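Side-chain contacts in periplasmic binding protein (Agrobacterium tumefaciens str. B6, PDB 5L9G), which binds the opine mannopine in the periplasm and probably hands it to an ABC transporter for uptake: residues A[192-197]-A[336-341]; A[247-252]-A[308-313]; A[213-218]-A[223-228]; A[99-104]-A[109-114]. All blocks are in the same frame, centred on the assembly; numbering follows the deposited sequence.

Contact 1: residues A[192-197]-A[336-341]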
loop_
_atom_site.group_PDB
_atom_site.type_symbol
_atom_site.label_atom_id
_atom_site.label_comp_id
_atom_site.label_asym_id
_atom_site.label_seq_id
_atom_site.Cartn_x
_atom_site.Cartn_y
_atom_site.Cartn_z
ATOM N N ALA A 192 -7.999 -0.934 21.523
ATOM C CA ALA A 192 -7.952 -1.864 22.658
ATOM C C ALA A 192 -7.581 -3.281 22.181
ATOM O O ALA A 192 -6.805 -3.974 22.844
ATOM C CB ALA A 192 -9.287 -1.881 23.386
ATOM N N LYS A 193 -8.118 -3.691 21.020
ATOM C CA LYS A 193 -7.842 -4.994 20.402
ATOM C C LYS A 193 -6.373 -5.090 19.973
ATOM O O LYS A 193 -5.747 -6.129 20.183
ATOM C CB LYS A 193 -8.802 -5.251 19.219
ATOM C CG LYS A 193 -8.743 -6.656 18.631
ATOM C CD LYS A 193 -9.190 -7.722 19.621
ATOM C CE LYS A 193 -9.223 -9.105 19.023
ATOM N NZ LYS A 193 -9.700 -10.110 20.014
ATOM N N LEU A 194 -5.829 -4.010 19.386
ATOM C CA LEU A 194 -4.425 -3.958 18.969
ATOM C C LEU A 194 -3.509 -4.002 20.200
ATOM O O LEU A 194 -2.465 -4.662 20.166
ATOM C CB LEU A 194 -4.140 -2.705 18.125
ATOM C CG LEU A 194 -4.649 -2.688 16.675
ATOM C CD1 LEU A 194 -4.687 -1.264 16.121
ATOM C CD2 LEU A 194 -3.815 -3.590 15.768
ATOM N N THR A 195 -3.913 -3.317 21.295
ATOM C CA THR A 195 -3.197 -3.300 22.572
ATOM C C THR A 195 -3.112 -4.718 23.144
ATOM O O THR A 195 -2.051 -5.126 23.602
ATOM C CB THR A 195 -3.846 -2.276 23.530
ATOM O OG1 THR A 195 -3.803 -0.986 22.919
ATOM C CG2 THR A 195 -3.165 -2.218 24.896
ATOM N N GLU A 196 -4.221 -5.467 23.080
ATOM C CA GLU A 196 -4.325 -6.855 23.542
ATOM C C GLU A 196 -3.335 -7.758 22.760
ATOM O O GLU A 196 -2.704 -8.640 23.351
ATOM C CB GLU A 196 -5.768 -7.340 23.333
ATOM C CG GLU A 196 -6.102 -8.706 23.902
ATOM C CD GLU A 196 -7.460 -9.195 23.433
ATOM O OE1 GLU A 196 -8.481 -8.725 23.986
ATOM O OE2 GLU A 196 -7.507 -9.993 22.468
ATOM N N LEU A 197 -3.220 -7.537 21.440
ATOM C CA LEU A 197 -2.336 -8.336 20.585
ATOM C C LEU A 197 -0.863 -7.950 20.731
ATOM O O LEU A 197 -0.000 -8.826 20.622
ATOM C CB LEU A 197 -2.765 -8.227 19.110
ATOM C CG LEU A 197 -1.991 -9.116 18.094
ATOM C CD1 LEU A 197 -2.318 -10.613 18.276
ATOM C CD2 LEU A 197 -2.243 -8.678 16.664
ATOM N N GLU A 336 -1.323 8.845 16.249
ATOM C CA GLU A 336 -0.989 8.973 17.666
ATOM C C GLU A 336 -1.379 7.735 18.488
ATOM O O GLU A 336 -0.549 7.236 19.244
ATOM C CB GLU A 336 -1.579 10.280 18.265
ATOM C CG GLU A 336 -1.402 10.418 19.771
ATOM C CD GLU A 336 -1.681 11.795 20.334
ATOM O OE1 GLU A 336 -2.795 12.014 20.863
ATOM O OE2 GLU A 336 -0.770 12.651 20.269
ATOM N N ALA A 337 -2.636 7.251 18.363
ATOM C CA ALA A 337 -3.093 6.086 19.116
ATOM C C ALA A 337 -2.289 4.815 18.769
ATOM O O ALA A 337 -1.929 4.048 19.667
ATOM C CB ALA A 337 -4.577 5.864 18.883
ATOM N N TYR A 338 -1.978 4.615 17.472
ATOM C CA TYR A 338 -1.214 3.442 17.032
ATOM C C TYR A 338 0.257 3.543 17.480
ATOM O O TYR A 338 0.815 2.540 17.922
ATOM C CB TYR A 338 -1.371 3.223 15.531
ATOM C CG TYR A 338 -0.874 1.883 15.026
ATOM C CD1 TYR A 338 -1.370 0.688 15.549
ATOM C CD2 TYR A 338 0.031 1.808 13.972
ATOM C CE1 TYR A 338 -0.940 -0.548 15.066
ATOM C CE2 TYR A 338 0.461 0.578 13.473
ATOM C CZ TYR A 338 -0.038 -0.598 14.015
ATOM O OH TYR A 338 0.364 -1.807 13.500
ATOM N N ASP A 339 0.837 4.766 17.498
ATOM C CA ASP A 339 2.183 5.019 18.037
ATOM C C ASP A 339 2.225 4.497 19.485
ATOM O O ASP A 339 3.177 3.830 19.860
ATOM C CB ASP A 339 2.522 6.539 18.049
ATOM C CG ASP A 339 3.026 7.162 16.754
ATOM O OD1 ASP A 339 3.287 6.403 15.781
ATOM O OD2 ASP A 339 3.155 8.411 16.709
ATOM N N ASN A 340 1.172 4.776 20.281
ATOM C CA ASN A 340 1.087 4.348 21.676
ATOM C C ASN A 340 0.980 2.838 21.839
ATOM O O ASN A 340 1.605 2.289 22.743
ATOM C CB ASN A 340 -0.020 5.076 22.411
ATOM C CG ASN A 340 0.451 6.428 22.859
ATOM O OD1 ASN A 340 0.387 7.416 22.117
ATOM N ND2 ASN A 340 1.080 6.465 24.021
ATOM N N VAL A 341 0.230 2.162 20.953
ATOM C CA VAL A 341 0.127 0.699 20.953
ATOM C C VAL A 341 1.534 0.074 20.785
ATOM O O VAL A 341 1.888 -0.841 21.528
ATOM C CB VAL A 341 -0.875 0.196 19.866
ATOM C CG1 VAL A 341 -0.730 -1.304 19.615
ATOM C CG2 VAL A 341 -2.314 0.534 20.257
#
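L194 and V341 form the centre of a near-parallel helix pair, joining helix 184-197 to the C-terminal helix 324-343. The two short axes stay 9.9 Å apart at their closest and cross at -19°. The contact is mostly apolar. Pointing at the opposite helix, L194 uses two parts of its side chain: its CB lies 4.0 Å from V341 CG1, while its CD1 reaches the Y338 ring, 3.9 Å from Y338 CD1 and almost as near to CE1. L194 and Y338 cross at about a right angle, with the methyl meeting the ring obliquely. The Y338 ring gets there because CG stands anti to the backbone N (chi1 -167°), which swings it back toward L194. I163 and A166 of helix 162-169 and L155 of strand 153-156 also pack on L194.

The polar groups find partners in their own helix or the surrounding fold. The hydroxyl of Y338 is hydrogen-bonded to the carbonyl of W156, and within helix 184-197 K193 NZ makes a salt bridge to E196 OE2. T195 OG1, engaged with the carbonyl of I191 one turn back, also touches the other helix, lying 3.4 Å from V341 CG2.

Contact 2: residues A[247-252]-A[308-313]. With MO0 (mannopine), chain C.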
loop_
_atom_site.group_PDB
_atom_site.type_symbol
_atom_site.label_atom_id
_atom_site.label_comp_id
_atom_site.label_asym_id
_atom_site.label_seq_id
_atom_site.Cartn_x
_atom_site.Cartn_y
_atom_site.Cartn_z
ATOM N N ALA A 247 -8.487 -9.294 3.512
ATOM C CA ALA A 247 -7.454 -8.354 3.091
ATOM C C ALA A 247 -8.092 -6.994 2.727
ATOM O O ALA A 247 -9.280 -6.914 2.399
ATOM C CB ALA A 247 -6.671 -8.910 1.905
ATOM N N GLN A 248 -7.299 -5.931 2.801
ATOM C CA GLN A 248 -7.751 -4.599 2.430
ATOM C C GLN A 248 -7.254 -4.324 1.013
ATOM O O GLN A 248 -6.054 -4.443 0.741
ATOM C CB GLN A 248 -7.194 -3.543 3.393
ATOM C CG GLN A 248 -7.646 -2.114 3.051
ATOM C CD GLN A 248 -7.034 -1.124 3.999
ATOM O OE1 GLN A 248 -7.661 -0.729 4.956
ATOM N NE2 GLN A 248 -5.777 -0.814 3.873
ATOM N N LEU A 249 -8.184 -3.951 0.117
ATOM C CA LEU A 249 -7.861 -3.621 -1.275
ATOM C C LEU A 249 -7.445 -2.155 -1.300
ATOM O O LEU A 249 -8.258 -1.265 -1.019
ATOM C CB LEU A 249 -9.093 -3.907 -2.176
ATOM C CG LEU A 249 -9.013 -3.516 -3.667
ATOM C CD1 LEU A 249 -7.849 -4.188 -4.355
ATOM C CD2 LEU A 249 -10.310 -3.880 -4.384
ATOM N N GLY A 250 -6.159 -1.933 -1.540
ATOM C CA GLY A 250 -5.588 -0.593 -1.560
ATOM C C GLY A 250 -5.345 -0.077 -2.952
ATOM O O GLY A 250 -5.419 -0.831 -3.929
ATOM N N THR A 251 -5.023 1.214 -3.026
ATOM C CA THR A 251 -4.673 1.903 -4.259
ATOM C C THR A 251 -3.432 2.748 -4.009
ATOM O O THR A 251 -3.395 3.538 -3.065
ATOM C CB THR A 251 -5.859 2.752 -4.782
ATOM O OG1 THR A 251 -7.001 1.918 -4.943
ATOM C CG2 THR A 251 -5.548 3.441 -6.110
ATOM N N ASP A 252 -2.404 2.555 -4.828
ATOM C CA ASP A 252 -1.203 3.392 -4.763
ATOM C C ASP A 252 -1.237 4.298 -5.974
ATOM O O ASP A 252 -1.882 3.982 -6.982
ATOM C CB ASP A 252 0.079 2.547 -4.764
ATOM C CG ASP A 252 0.564 2.129 -3.388
ATOM O OD1 ASP A 252 0.140 2.761 -2.385
ATOM O OD2 ASP A 252 1.380 1.196 -3.312
ATOM N N THR A 308 -3.197 -13.750 -8.593
ATOM C CA THR A 308 -2.302 -13.053 -7.664
ATOM C C THR A 308 -2.683 -11.562 -7.548
ATOM O O THR A 308 -2.148 -10.860 -6.685
ATOM C CB THR A 308 -0.842 -13.184 -8.150
ATOM O OG1 THR A 308 -0.720 -12.570 -9.444
ATOM C CG2 THR A 308 -0.365 -14.635 -8.205
ATOM N N MET A 309 -3.546 -11.072 -8.463
ATOM C CA MET A 309 -3.949 -9.661 -8.505
ATOM C C MET A 309 -5.009 -9.316 -7.492
ATOM O O MET A 309 -6.068 -9.960 -7.434
ATOM C CB MET A 309 -4.372 -9.227 -9.920
ATOM C CG MET A 309 -3.228 -9.238 -10.893
ATOM S SD MET A 309 -3.706 -8.584 -12.489
ATOM C CE MET A 309 -2.143 -8.593 -13.302
ATOM N N ALA A 310 -4.737 -8.258 -6.719
ATOM C CA ALA A 310 -5.627 -7.745 -5.689
ATOM C C ALA A 310 -7.027 -7.449 -6.218
ATOM O O ALA A 310 -8.014 -7.624 -5.495
ATOM C CB ALA A 310 -5.058 -6.469 -5.114
ATOM N N SER A 311 -7.096 -6.971 -7.469
ATOM C CA SER A 311 -8.335 -6.538 -8.107
ATOM C C SER A 311 -9.049 -7.623 -8.923
ATOM O O SER A 311 -10.072 -7.324 -9.526
ATOM C CB SER A 311 -8.083 -5.289 -8.954
ATOM O OG SER A 311 -7.073 -5.548 -9.913
ATOM N N ALA A 312 -8.563 -8.885 -8.902
ATOM C CA ALA A 312 -9.231 -9.968 -9.622
ATOM C C ALA A 312 -10.584 -10.228 -8.936
ATOM O O ALA A 312 -10.662 -10.126 -7.701
ATOM C CB ALA A 312 -8.376 -11.225 -9.620
ATOM N N PRO A 313 -11.675 -10.461 -9.710
ATOM C CA PRO A 313 -13.005 -10.625 -9.079
ATOM C C PRO A 313 -13.053 -11.596 -7.897
ATOM O O PRO A 313 -13.616 -11.259 -6.855
ATOM C CB PRO A 313 -13.902 -11.075 -10.242
ATOM C CG PRO A 313 -13.245 -10.512 -11.456
ATOM C CD PRO A 313 -11.757 -10.536 -11.185
HETATM O OAB MO0 C . 1.791 7.066 1.286
HETATM C CAF MO0 C . 3.081 6.777 1.751
HETATM C CAG MO0 C . 3.328 5.293 1.952
HETATM O OAC MO0 C . 2.945 4.918 3.229
HETATM C CAH MO0 C . 2.768 4.412 0.862
HETATM O OAM MO0 C . 3.221 4.792 -0.385
HETATM C CAI MO0 C . 2.954 2.909 1.072
HETATM O OAD MO0 C . 4.308 2.572 1.108
HETATM C CAJ MO0 C . 2.175 2.093 0.081
HETATM O OAE MO0 C . 0.816 2.406 0.192
HETATM C CAK MO0 C . 2.413 0.578 0.170
HETATM N N MO0 C . 2.729 0.065 -1.169
HETATM C CA MO0 C . 2.744 -1.417 -1.227
HETATM C C MO0 C . 4.167 -1.921 -1.240
HETATM O O MO0 C . 5.105 -1.115 -1.060
HETATM C CB MO0 C . 1.961 -1.975 -2.392
HETATM C CG MO0 C . 2.696 -1.851 -3.709
HETATM C CD MO0 C . 1.800 -1.913 -4.895
HETATM O OE1 MO0 C . 1.716 -3.129 -5.587
HETATM N NE2 MO0 C . 1.136 -0.949 -5.310
HETATM O OXT MO0 C . 4.430 -3.159 -1.362
#
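A single methyl group carries nearly the whole contact: L249 CD1 reaches from the strand to the loop and meets A310 twice, 3.7 Å from A310 CB and 3.6 Å from A310 O. The same methyl comes within 4.2 Å of S311 N, so it rests against the start of the peptide that follows A310 as well as on the alanine side chain. L249 projects toward the loop; a chi1 of 175° turns CG away from the backbone N, and chi2 of 58° then sets CD1 against A310. The loop surface it meets is shaped by a type I turn from M309 to A312, closed by the bond from A312 N to M309 O. A310 O, although touched by the methyl, has a polar partner in the side-chain amide of Q319, while A310 CB also packs on S122 of strand 115-128.

Three residues further along the strand, the chemistry changes entirely. D252 OD2 accepts from the ligand N at 2.8 Å and from its NE2 at 2.9 Å, bridging the two nitrogens of mannopine, while OD1 lies 2.7 Å from the ligand oxygen OAE. Strand 240-256 thus rests on the 308-313 loop at L249 and ends this segment in the mannopine pocket, the ligand-binding cleft of a periplasmic solute-binding protein.

Contact 3: residues A[213-218]-A[223-228]. With MO0 (mannopine), chain C.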
loop_
_atom_site.group_PDB
_atom_site.type_symbol
_atom_site.label_atom_id
_atom_site.label_comp_id
_atom_site.label_asym_id
_atom_site.label_seq_id
_atom_site.Cartn_x
_atom_site.Cartn_y
_atom_site.Cartn_z
ATOM N N GLN A 213 11.924 -9.812 3.915
ATOM C CA GLN A 213 13.090 -10.454 4.527
ATOM C C GLN A 213 12.690 -11.270 5.763
ATOM O O GLN A 213 13.170 -12.397 5.934
ATOM C CB GLN A 213 14.194 -9.413 4.867
ATOM C CG GLN A 213 15.566 -10.033 5.145
ATOM C CD GLN A 213 16.036 -10.871 3.980
ATOM O OE1 GLN A 213 16.167 -10.395 2.853
ATOM N NE2 GLN A 213 16.314 -12.129 4.220
ATOM N N LEU A 214 11.790 -10.721 6.603
ATOM C CA LEU A 214 11.272 -11.441 7.787
ATOM C C LEU A 214 10.655 -12.781 7.341
ATOM O O LEU A 214 10.895 -13.802 7.972
ATOM C CB LEU A 214 10.182 -10.620 8.477
ATOM C CG LEU A 214 10.683 -9.398 9.256
ATOM C CD1 LEU A 214 9.472 -8.539 9.680
ATOM C CD2 LEU A 214 11.506 -9.814 10.492
ATOM N N ILE A 215 9.912 -12.755 6.229
ATOM C CA ILE A 215 9.243 -13.920 5.629
ATOM C C ILE A 215 10.291 -14.920 5.103
ATOM O O ILE A 215 10.266 -16.093 5.462
ATOM C CB ILE A 215 8.239 -13.463 4.525
ATOM C CG1 ILE A 215 7.082 -12.658 5.162
ATOM C CG2 ILE A 215 7.704 -14.689 3.739
ATOM C CD1 ILE A 215 6.173 -11.919 4.185
ATOM N N LYS A 216 11.249 -14.432 4.314
ATOM C CA LYS A 216 12.317 -15.293 3.783
ATOM C C LYS A 216 13.126 -15.966 4.897
ATOM O O LYS A 216 13.457 -17.138 4.784
ATOM C CB LYS A 216 13.238 -14.492 2.861
ATOM C CG LYS A 216 12.610 -14.143 1.498
ATOM C CD LYS A 216 13.575 -13.317 0.644
ATOM C CE LYS A 216 13.593 -11.856 1.035
ATOM N NZ LYS A 216 14.116 -10.982 -0.053
ATOM N N ASP A 217 13.403 -15.254 6.010
ATOM C CA ASP A 217 14.194 -15.822 7.106
ATOM C C ASP A 217 13.347 -16.654 8.090
ATOM O O ASP A 217 13.909 -17.250 9.009
ATOM C CB ASP A 217 14.905 -14.691 7.874
ATOM C CG ASP A 217 16.014 -14.027 7.087
ATOM O OD1 ASP A 217 16.770 -14.749 6.395
ATOM O OD2 ASP A 217 16.171 -12.811 7.219
ATOM N N GLY A 218 12.028 -16.661 7.897
ATOM C CA GLY A 218 11.095 -17.333 8.802
ATOM C C GLY A 218 11.169 -16.765 10.212
ATOM O O GLY A 218 11.000 -17.505 11.190
ATOM N N ILE A 223 2.124 -12.540 9.580
ATOM C CA ILE A 223 2.383 -11.119 9.304
ATOM C C ILE A 223 1.255 -10.552 8.476
ATOM O O ILE A 223 0.702 -11.241 7.612
ATOM C CB ILE A 223 3.772 -10.959 8.563
ATOM C CG1 ILE A 223 4.129 -9.495 8.238
ATOM C CG2 ILE A 223 3.869 -11.828 7.264
ATOM C CD1 ILE A 223 5.586 -9.318 7.750
ATOM N N ILE A 224 0.925 -9.288 8.738
ATOM C CA ILE A 224 0.028 -8.544 7.870
ATOM C C ILE A 224 0.941 -7.623 7.069
ATOM O O ILE A 224 1.596 -6.735 7.637
ATOM C CB ILE A 224 -1.087 -7.752 8.589
ATOM C CG1 ILE A 224 -1.998 -8.688 9.417
ATOM C CG2 ILE A 224 -1.908 -6.975 7.525
ATOM C CD1 ILE A 224 -2.856 -7.958 10.469
ATOM N N THR A 225 1.008 -7.853 5.757
ATOM C CA THR A 225 1.821 -7.003 4.871
ATOM C C THR A 225 1.217 -7.038 3.445
ATOM O O THR A 225 0.139 -7.597 3.223
ATOM C CB THR A 225 3.349 -7.334 4.969
ATOM O OG1 THR A 225 4.119 -6.322 4.296
ATOM C CG2 THR A 225 3.692 -8.725 4.413
ATOM N N TRP A 226 1.923 -6.427 2.503
ATOM C CA TRP A 226 1.463 -6.246 1.130
ATOM C C TRP A 226 1.715 -7.488 0.268
ATOM O O TRP A 226 2.785 -8.088 0.334
ATOM C CB TRP A 226 2.073 -4.941 0.571
ATOM C CG TRP A 226 1.783 -3.777 1.501
ATOM C CD1 TRP A 226 0.555 -3.395 1.966
ATOM C CD2 TRP A 226 2.725 -2.823 2.016
ATOM N NE1 TRP A 226 0.676 -2.283 2.779
ATOM C CE2 TRP A 226 1.995 -1.887 2.796
ATOM C CE3 TRP A 226 4.123 -2.668 1.908
ATOM C CZ2 TRP A 226 2.612 -0.844 3.488
ATOM C CZ3 TRP A 226 4.725 -1.571 2.515
ATOM C CH2 TRP A 226 3.977 -0.675 3.302
ATOM N N GLY A 227 0.690 -7.870 -0.499
ATOM C CA GLY A 227 0.674 -9.080 -1.325
ATOM C C GLY A 227 1.878 -9.282 -2.229
ATOM O O GLY A 227 2.364 -10.406 -2.382
ATOM N N GLY A 228 2.327 -8.196 -2.867
ATOM C CA GLY A 228 3.483 -8.270 -3.771
ATOM C C GLY A 228 4.762 -8.635 -3.035
ATOM O O GLY A 228 5.543 -9.466 -3.510
HETATM O OAB MO0 C . 1.791 7.066 1.286
HETATM C CAF MO0 C . 3.081 6.777 1.751
HETATM C CAG MO0 C . 3.328 5.293 1.952
HETATM O OAC MO0 C . 2.945 4.918 3.229
HETATM C CAH MO0 C . 2.768 4.412 0.862
HETATM O OAM MO0 C . 3.221 4.792 -0.385
HETATM C CAI MO0 C . 2.954 2.909 1.072
HETATM O OAD MO0 C . 4.308 2.572 1.108
HETATM C CAJ MO0 C . 2.175 2.093 0.081
HETATM O OAE MO0 C . 0.816 2.406 0.192
HETATM C CAK MO0 C . 2.413 0.578 0.170
HETATM N N MO0 C . 2.729 0.065 -1.169
HETATM C CA MO0 C . 2.744 -1.417 -1.227
HETATM C C MO0 C . 4.167 -1.921 -1.240
HETATM O O MO0 C . 5.105 -1.115 -1.060
HETATM C CB MO0 C . 1.961 -1.975 -2.392
HETATM C CG MO0 C . 2.696 -1.851 -3.709
HETATM C CD MO0 C . 1.800 -1.913 -4.895
HETATM O OE1 MO0 C . 1.716 -3.129 -5.587
HETATM N NE2 MO0 C . 1.136 -0.949 -5.310
HETATM O OXT MO0 C . 4.430 -3.159 -1.362
#
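I223 and I215 meet where helix 208-216, the helix of a beta-alpha-beta crossover (strand 201-205, helix 208-216, strand 222-226), packs on the strand that follows it; the chain leaves the helix through a Schellman motif at G218. At the start of the strand segment, I223 turns its CG2 to the helix. This methyl lies 3.8 Å from I215 CD1 and 3.9 Å from I215 CG1, the two side chains crossing at about a right angle; I223 CD1 is a looser neighbour of L214 CD1. I224 then gives its carbonyl to the indole NH of W205.

T225 faces the helix again, and its CG2 meets I215 CD1 tip to tip at 4.1 Å. With chi1 at -169° the hydroxyl swings away from the backbone N, leaving CG2 to face the isoleucine, while OG1 lies over one face of the W226 ring. W226, the N-cap residue of helix 227-235, has its other face to the ligand. W205, W156 and Y121 stand edge-to-face with it. Mannopine CAK sits 3.5 Å above the ring plane, offset toward the rim, and W226 CE3 approaches the ligand carboxylate carbon C to 3.2 Å.

Contact 4: residues A[99-104]-A[109-114]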
loop_
_atom_site.group_PDB
_atom_site.type_symbol
_atom_site.label_atom_id
_atom_site.label_comp_id
_atom_site.label_asym_id
_atom_site.label_seq_id
_atom_site.Cartn_x
_atom_site.Cartn_y
_atom_site.Cartn_z
ATOM N N ASP A 99 -6.202 17.562 -17.539
ATOM C CA ASP A 99 -6.405 16.289 -18.233
ATOM C C ASP A 99 -5.155 15.386 -18.226
ATOM O O ASP A 99 -4.828 14.780 -19.250
ATOM C CB ASP A 99 -6.950 16.530 -19.664
ATOM C CG ASP A 99 -8.358 17.123 -19.744
ATOM O OD1 ASP A 99 -9.198 16.801 -18.866
ATOM O OD2 ASP A 99 -8.636 17.869 -20.710
ATOM N N ILE A 100 -4.494 15.260 -17.055
ATOM C CA ILE A 100 -3.288 14.431 -16.866
ATOM C C ILE A 100 -3.576 12.948 -17.238
ATOM O O ILE A 100 -2.714 12.272 -17.799
ATOM C CB ILE A 100 -2.649 14.641 -15.462
ATOM C CG1 ILE A 100 -1.253 13.988 -15.361
ATOM C CG2 ILE A 100 -3.577 14.214 -14.316
ATOM C CD1 ILE A 100 -0.229 14.772 -14.554
ATOM N N VAL A 101 -4.802 12.483 -16.970
ATOM C CA VAL A 101 -5.350 11.187 -17.368
ATOM C C VAL A 101 -6.826 11.414 -17.684
ATOM O O VAL A 101 -7.397 12.432 -17.291
ATOM C CB VAL A 101 -5.183 10.042 -16.318
ATOM C CG1 VAL A 101 -3.718 9.663 -16.118
ATOM C CG2 VAL A 101 -5.867 10.374 -14.992
ATOM N N ASN A 102 -7.437 10.446 -18.355
ATOM C CA ASN A 102 -8.868 10.379 -18.604
ATOM C C ASN A 102 -9.366 9.506 -17.435
ATOM O O ASN A 102 -9.027 8.322 -17.358
ATOM C CB ASN A 102 -9.139 9.724 -19.974
ATOM C CG ASN A 102 -10.591 9.520 -20.339
ATOM O OD1 ASN A 102 -11.512 9.761 -19.553
ATOM N ND2 ASN A 102 -10.825 9.042 -21.551
ATOM N N LYS A 103 -10.129 10.106 -16.493
ATOM C CA LYS A 103 -10.645 9.412 -15.296
ATOM C C LYS A 103 -11.452 8.133 -15.606
ATOM O O LYS A 103 -11.427 7.201 -14.799
ATOM C CB LYS A 103 -11.439 10.368 -14.393
ATOM C CG LYS A 103 -10.575 11.440 -13.731
ATOM C CD LYS A 103 -11.349 12.221 -12.684
ATOM C CE LYS A 103 -10.515 13.308 -12.052
ATOM N NZ LYS A 103 -11.163 13.859 -10.835
ATOM N N ALA A 104 -12.087 8.057 -16.804
ATOM C CA ALA A 104 -12.854 6.886 -17.260
ATOM C C ALA A 104 -11.985 5.616 -17.391
ATOM O O ALA A 104 -12.504 4.509 -17.276
ATOM C CB ALA A 104 -13.547 7.188 -18.581
ATOM N N GLY A 109 -12.893 7.229 -8.164
ATOM C CA GLY A 109 -12.279 7.802 -6.970
ATOM C C GLY A 109 -10.771 7.641 -6.883
ATOM O O GLY A 109 -10.149 8.223 -5.988
ATOM N N SER A 110 -10.158 6.888 -7.826
ATOM C CA SER A 110 -8.711 6.623 -7.824
ATOM C C SER A 110 -7.854 7.768 -8.407
ATOM O O SER A 110 -6.618 7.702 -8.348
ATOM C CB SER A 110 -8.405 5.305 -8.517
ATOM O OG SER A 110 -8.460 5.430 -9.927
ATOM N N VAL A 111 -8.505 8.802 -8.973
ATOM C CA VAL A 111 -7.825 9.973 -9.528
ATOM C C VAL A 111 -8.444 11.218 -8.880
ATOM O O VAL A 111 -9.650 11.439 -9.013
ATOM C CB VAL A 111 -7.865 10.021 -11.084
ATOM C CG1 VAL A 111 -7.208 11.301 -11.620
ATOM C CG2 VAL A 111 -7.210 8.779 -11.706
ATOM N N THR A 112 -7.635 12.000 -8.144
ATOM C CA THR A 112 -8.116 13.228 -7.489
ATOM C C THR A 112 -7.451 14.400 -8.207
ATOM O O THR A 112 -6.691 14.166 -9.154
ATOM C CB THR A 112 -7.780 13.225 -5.973
ATOM O OG1 THR A 112 -6.384 13.489 -5.799
ATOM C CG2 THR A 112 -8.181 11.925 -5.256
ATOM N N ASP A 113 -7.682 15.652 -7.741
ATOM C CA ASP A 113 -7.014 16.822 -8.335
ATOM C C ASP A 113 -5.499 16.853 -8.007
ATOM O O ASP A 113 -4.785 17.701 -8.539
ATOM C CB ASP A 113 -7.687 18.125 -7.853
ATOM C CG ASP A 113 -7.671 18.378 -6.349
ATOM O OD1 ASP A 113 -6.984 17.624 -5.620
ATOM O OD2 ASP A 113 -8.326 19.341 -5.904
ATOM N N SER A 114 -5.023 15.937 -7.118
ATOM C CA SER A 114 -3.634 15.908 -6.648
ATOM C C SER A 114 -2.976 14.525 -6.683
ATOM O O SER A 114 -1.878 14.362 -6.152
ATOM C CB SER A 114 -3.588 16.447 -5.221
ATOM O OG SER A 114 -4.158 17.744 -5.156
#
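K103 lays its aliphatic chain obliquely across V111, overlapping the valine from CG to CE. K103 CG lies 4.0 Å from both V111 CB and V111 CG1, and K103 CE is 3.9 Å from V111 CG1. Beyond CG the lysine is fully extended (chi2 -171°), which brings its amine over the strand backbone, where K103 NZ donates a weak hydrogen bond of 3.4 Å to V111 O. The exposed lysine therefore covers a buried valine with its methylenes and ends at that residue's own carbonyl.

V101 reaches V111 tip to tip. Its CG2 lies 3.7 Å from V111 CG1 and 3.9 Å from V111 CG2, wedged against both branches. V111 is thus met by a valine and a lysine of the same loop, and F106, from the residues linking the two segments, packs on both valines; V116 of strand 115-128 lies against V101 too.

Local side-chain bonds shape the backbone beside this cluster. N102 OD1 accepts from A104 N at 3.3 Å in an Asx turn, with the donor above the carbonyl plane, at the start of the short 3-10 segment that holds K103. Past V111, T112 OG1 accepts from S114 N at 3.1 Å in an ST turn, and S114 OG donates to D113 OD1, which also forms a salt bridge with K88. Together these features describe a loop folded back on the short, weakly bonded strand 111-112 at the border of the sheet, its two turns set on either side of a small valine core.

Contacts 1 and 3 are buried and apolar, the first joining two helices and the second a helix to a strand; contacts 2 and 4 are only partly buried and involve loops. Contacts 2 and 3 both reach mannopine, from different sides of its chemistry: a carboxylate grips its nitrogens in one, an indole face lies against the part around its CAK, CA and carboxylate in the other. Contacts 2, 3 and 4 share one sheet, and contact 4 touches contact 2 through S110 CB and T251 CG2, 4.2 Å apart. Contact 1 lies across the chain's centre from contact 4, about 35 Å between centres. Only in contact 4 does a hydrogen bond, a weak one, join the two segments.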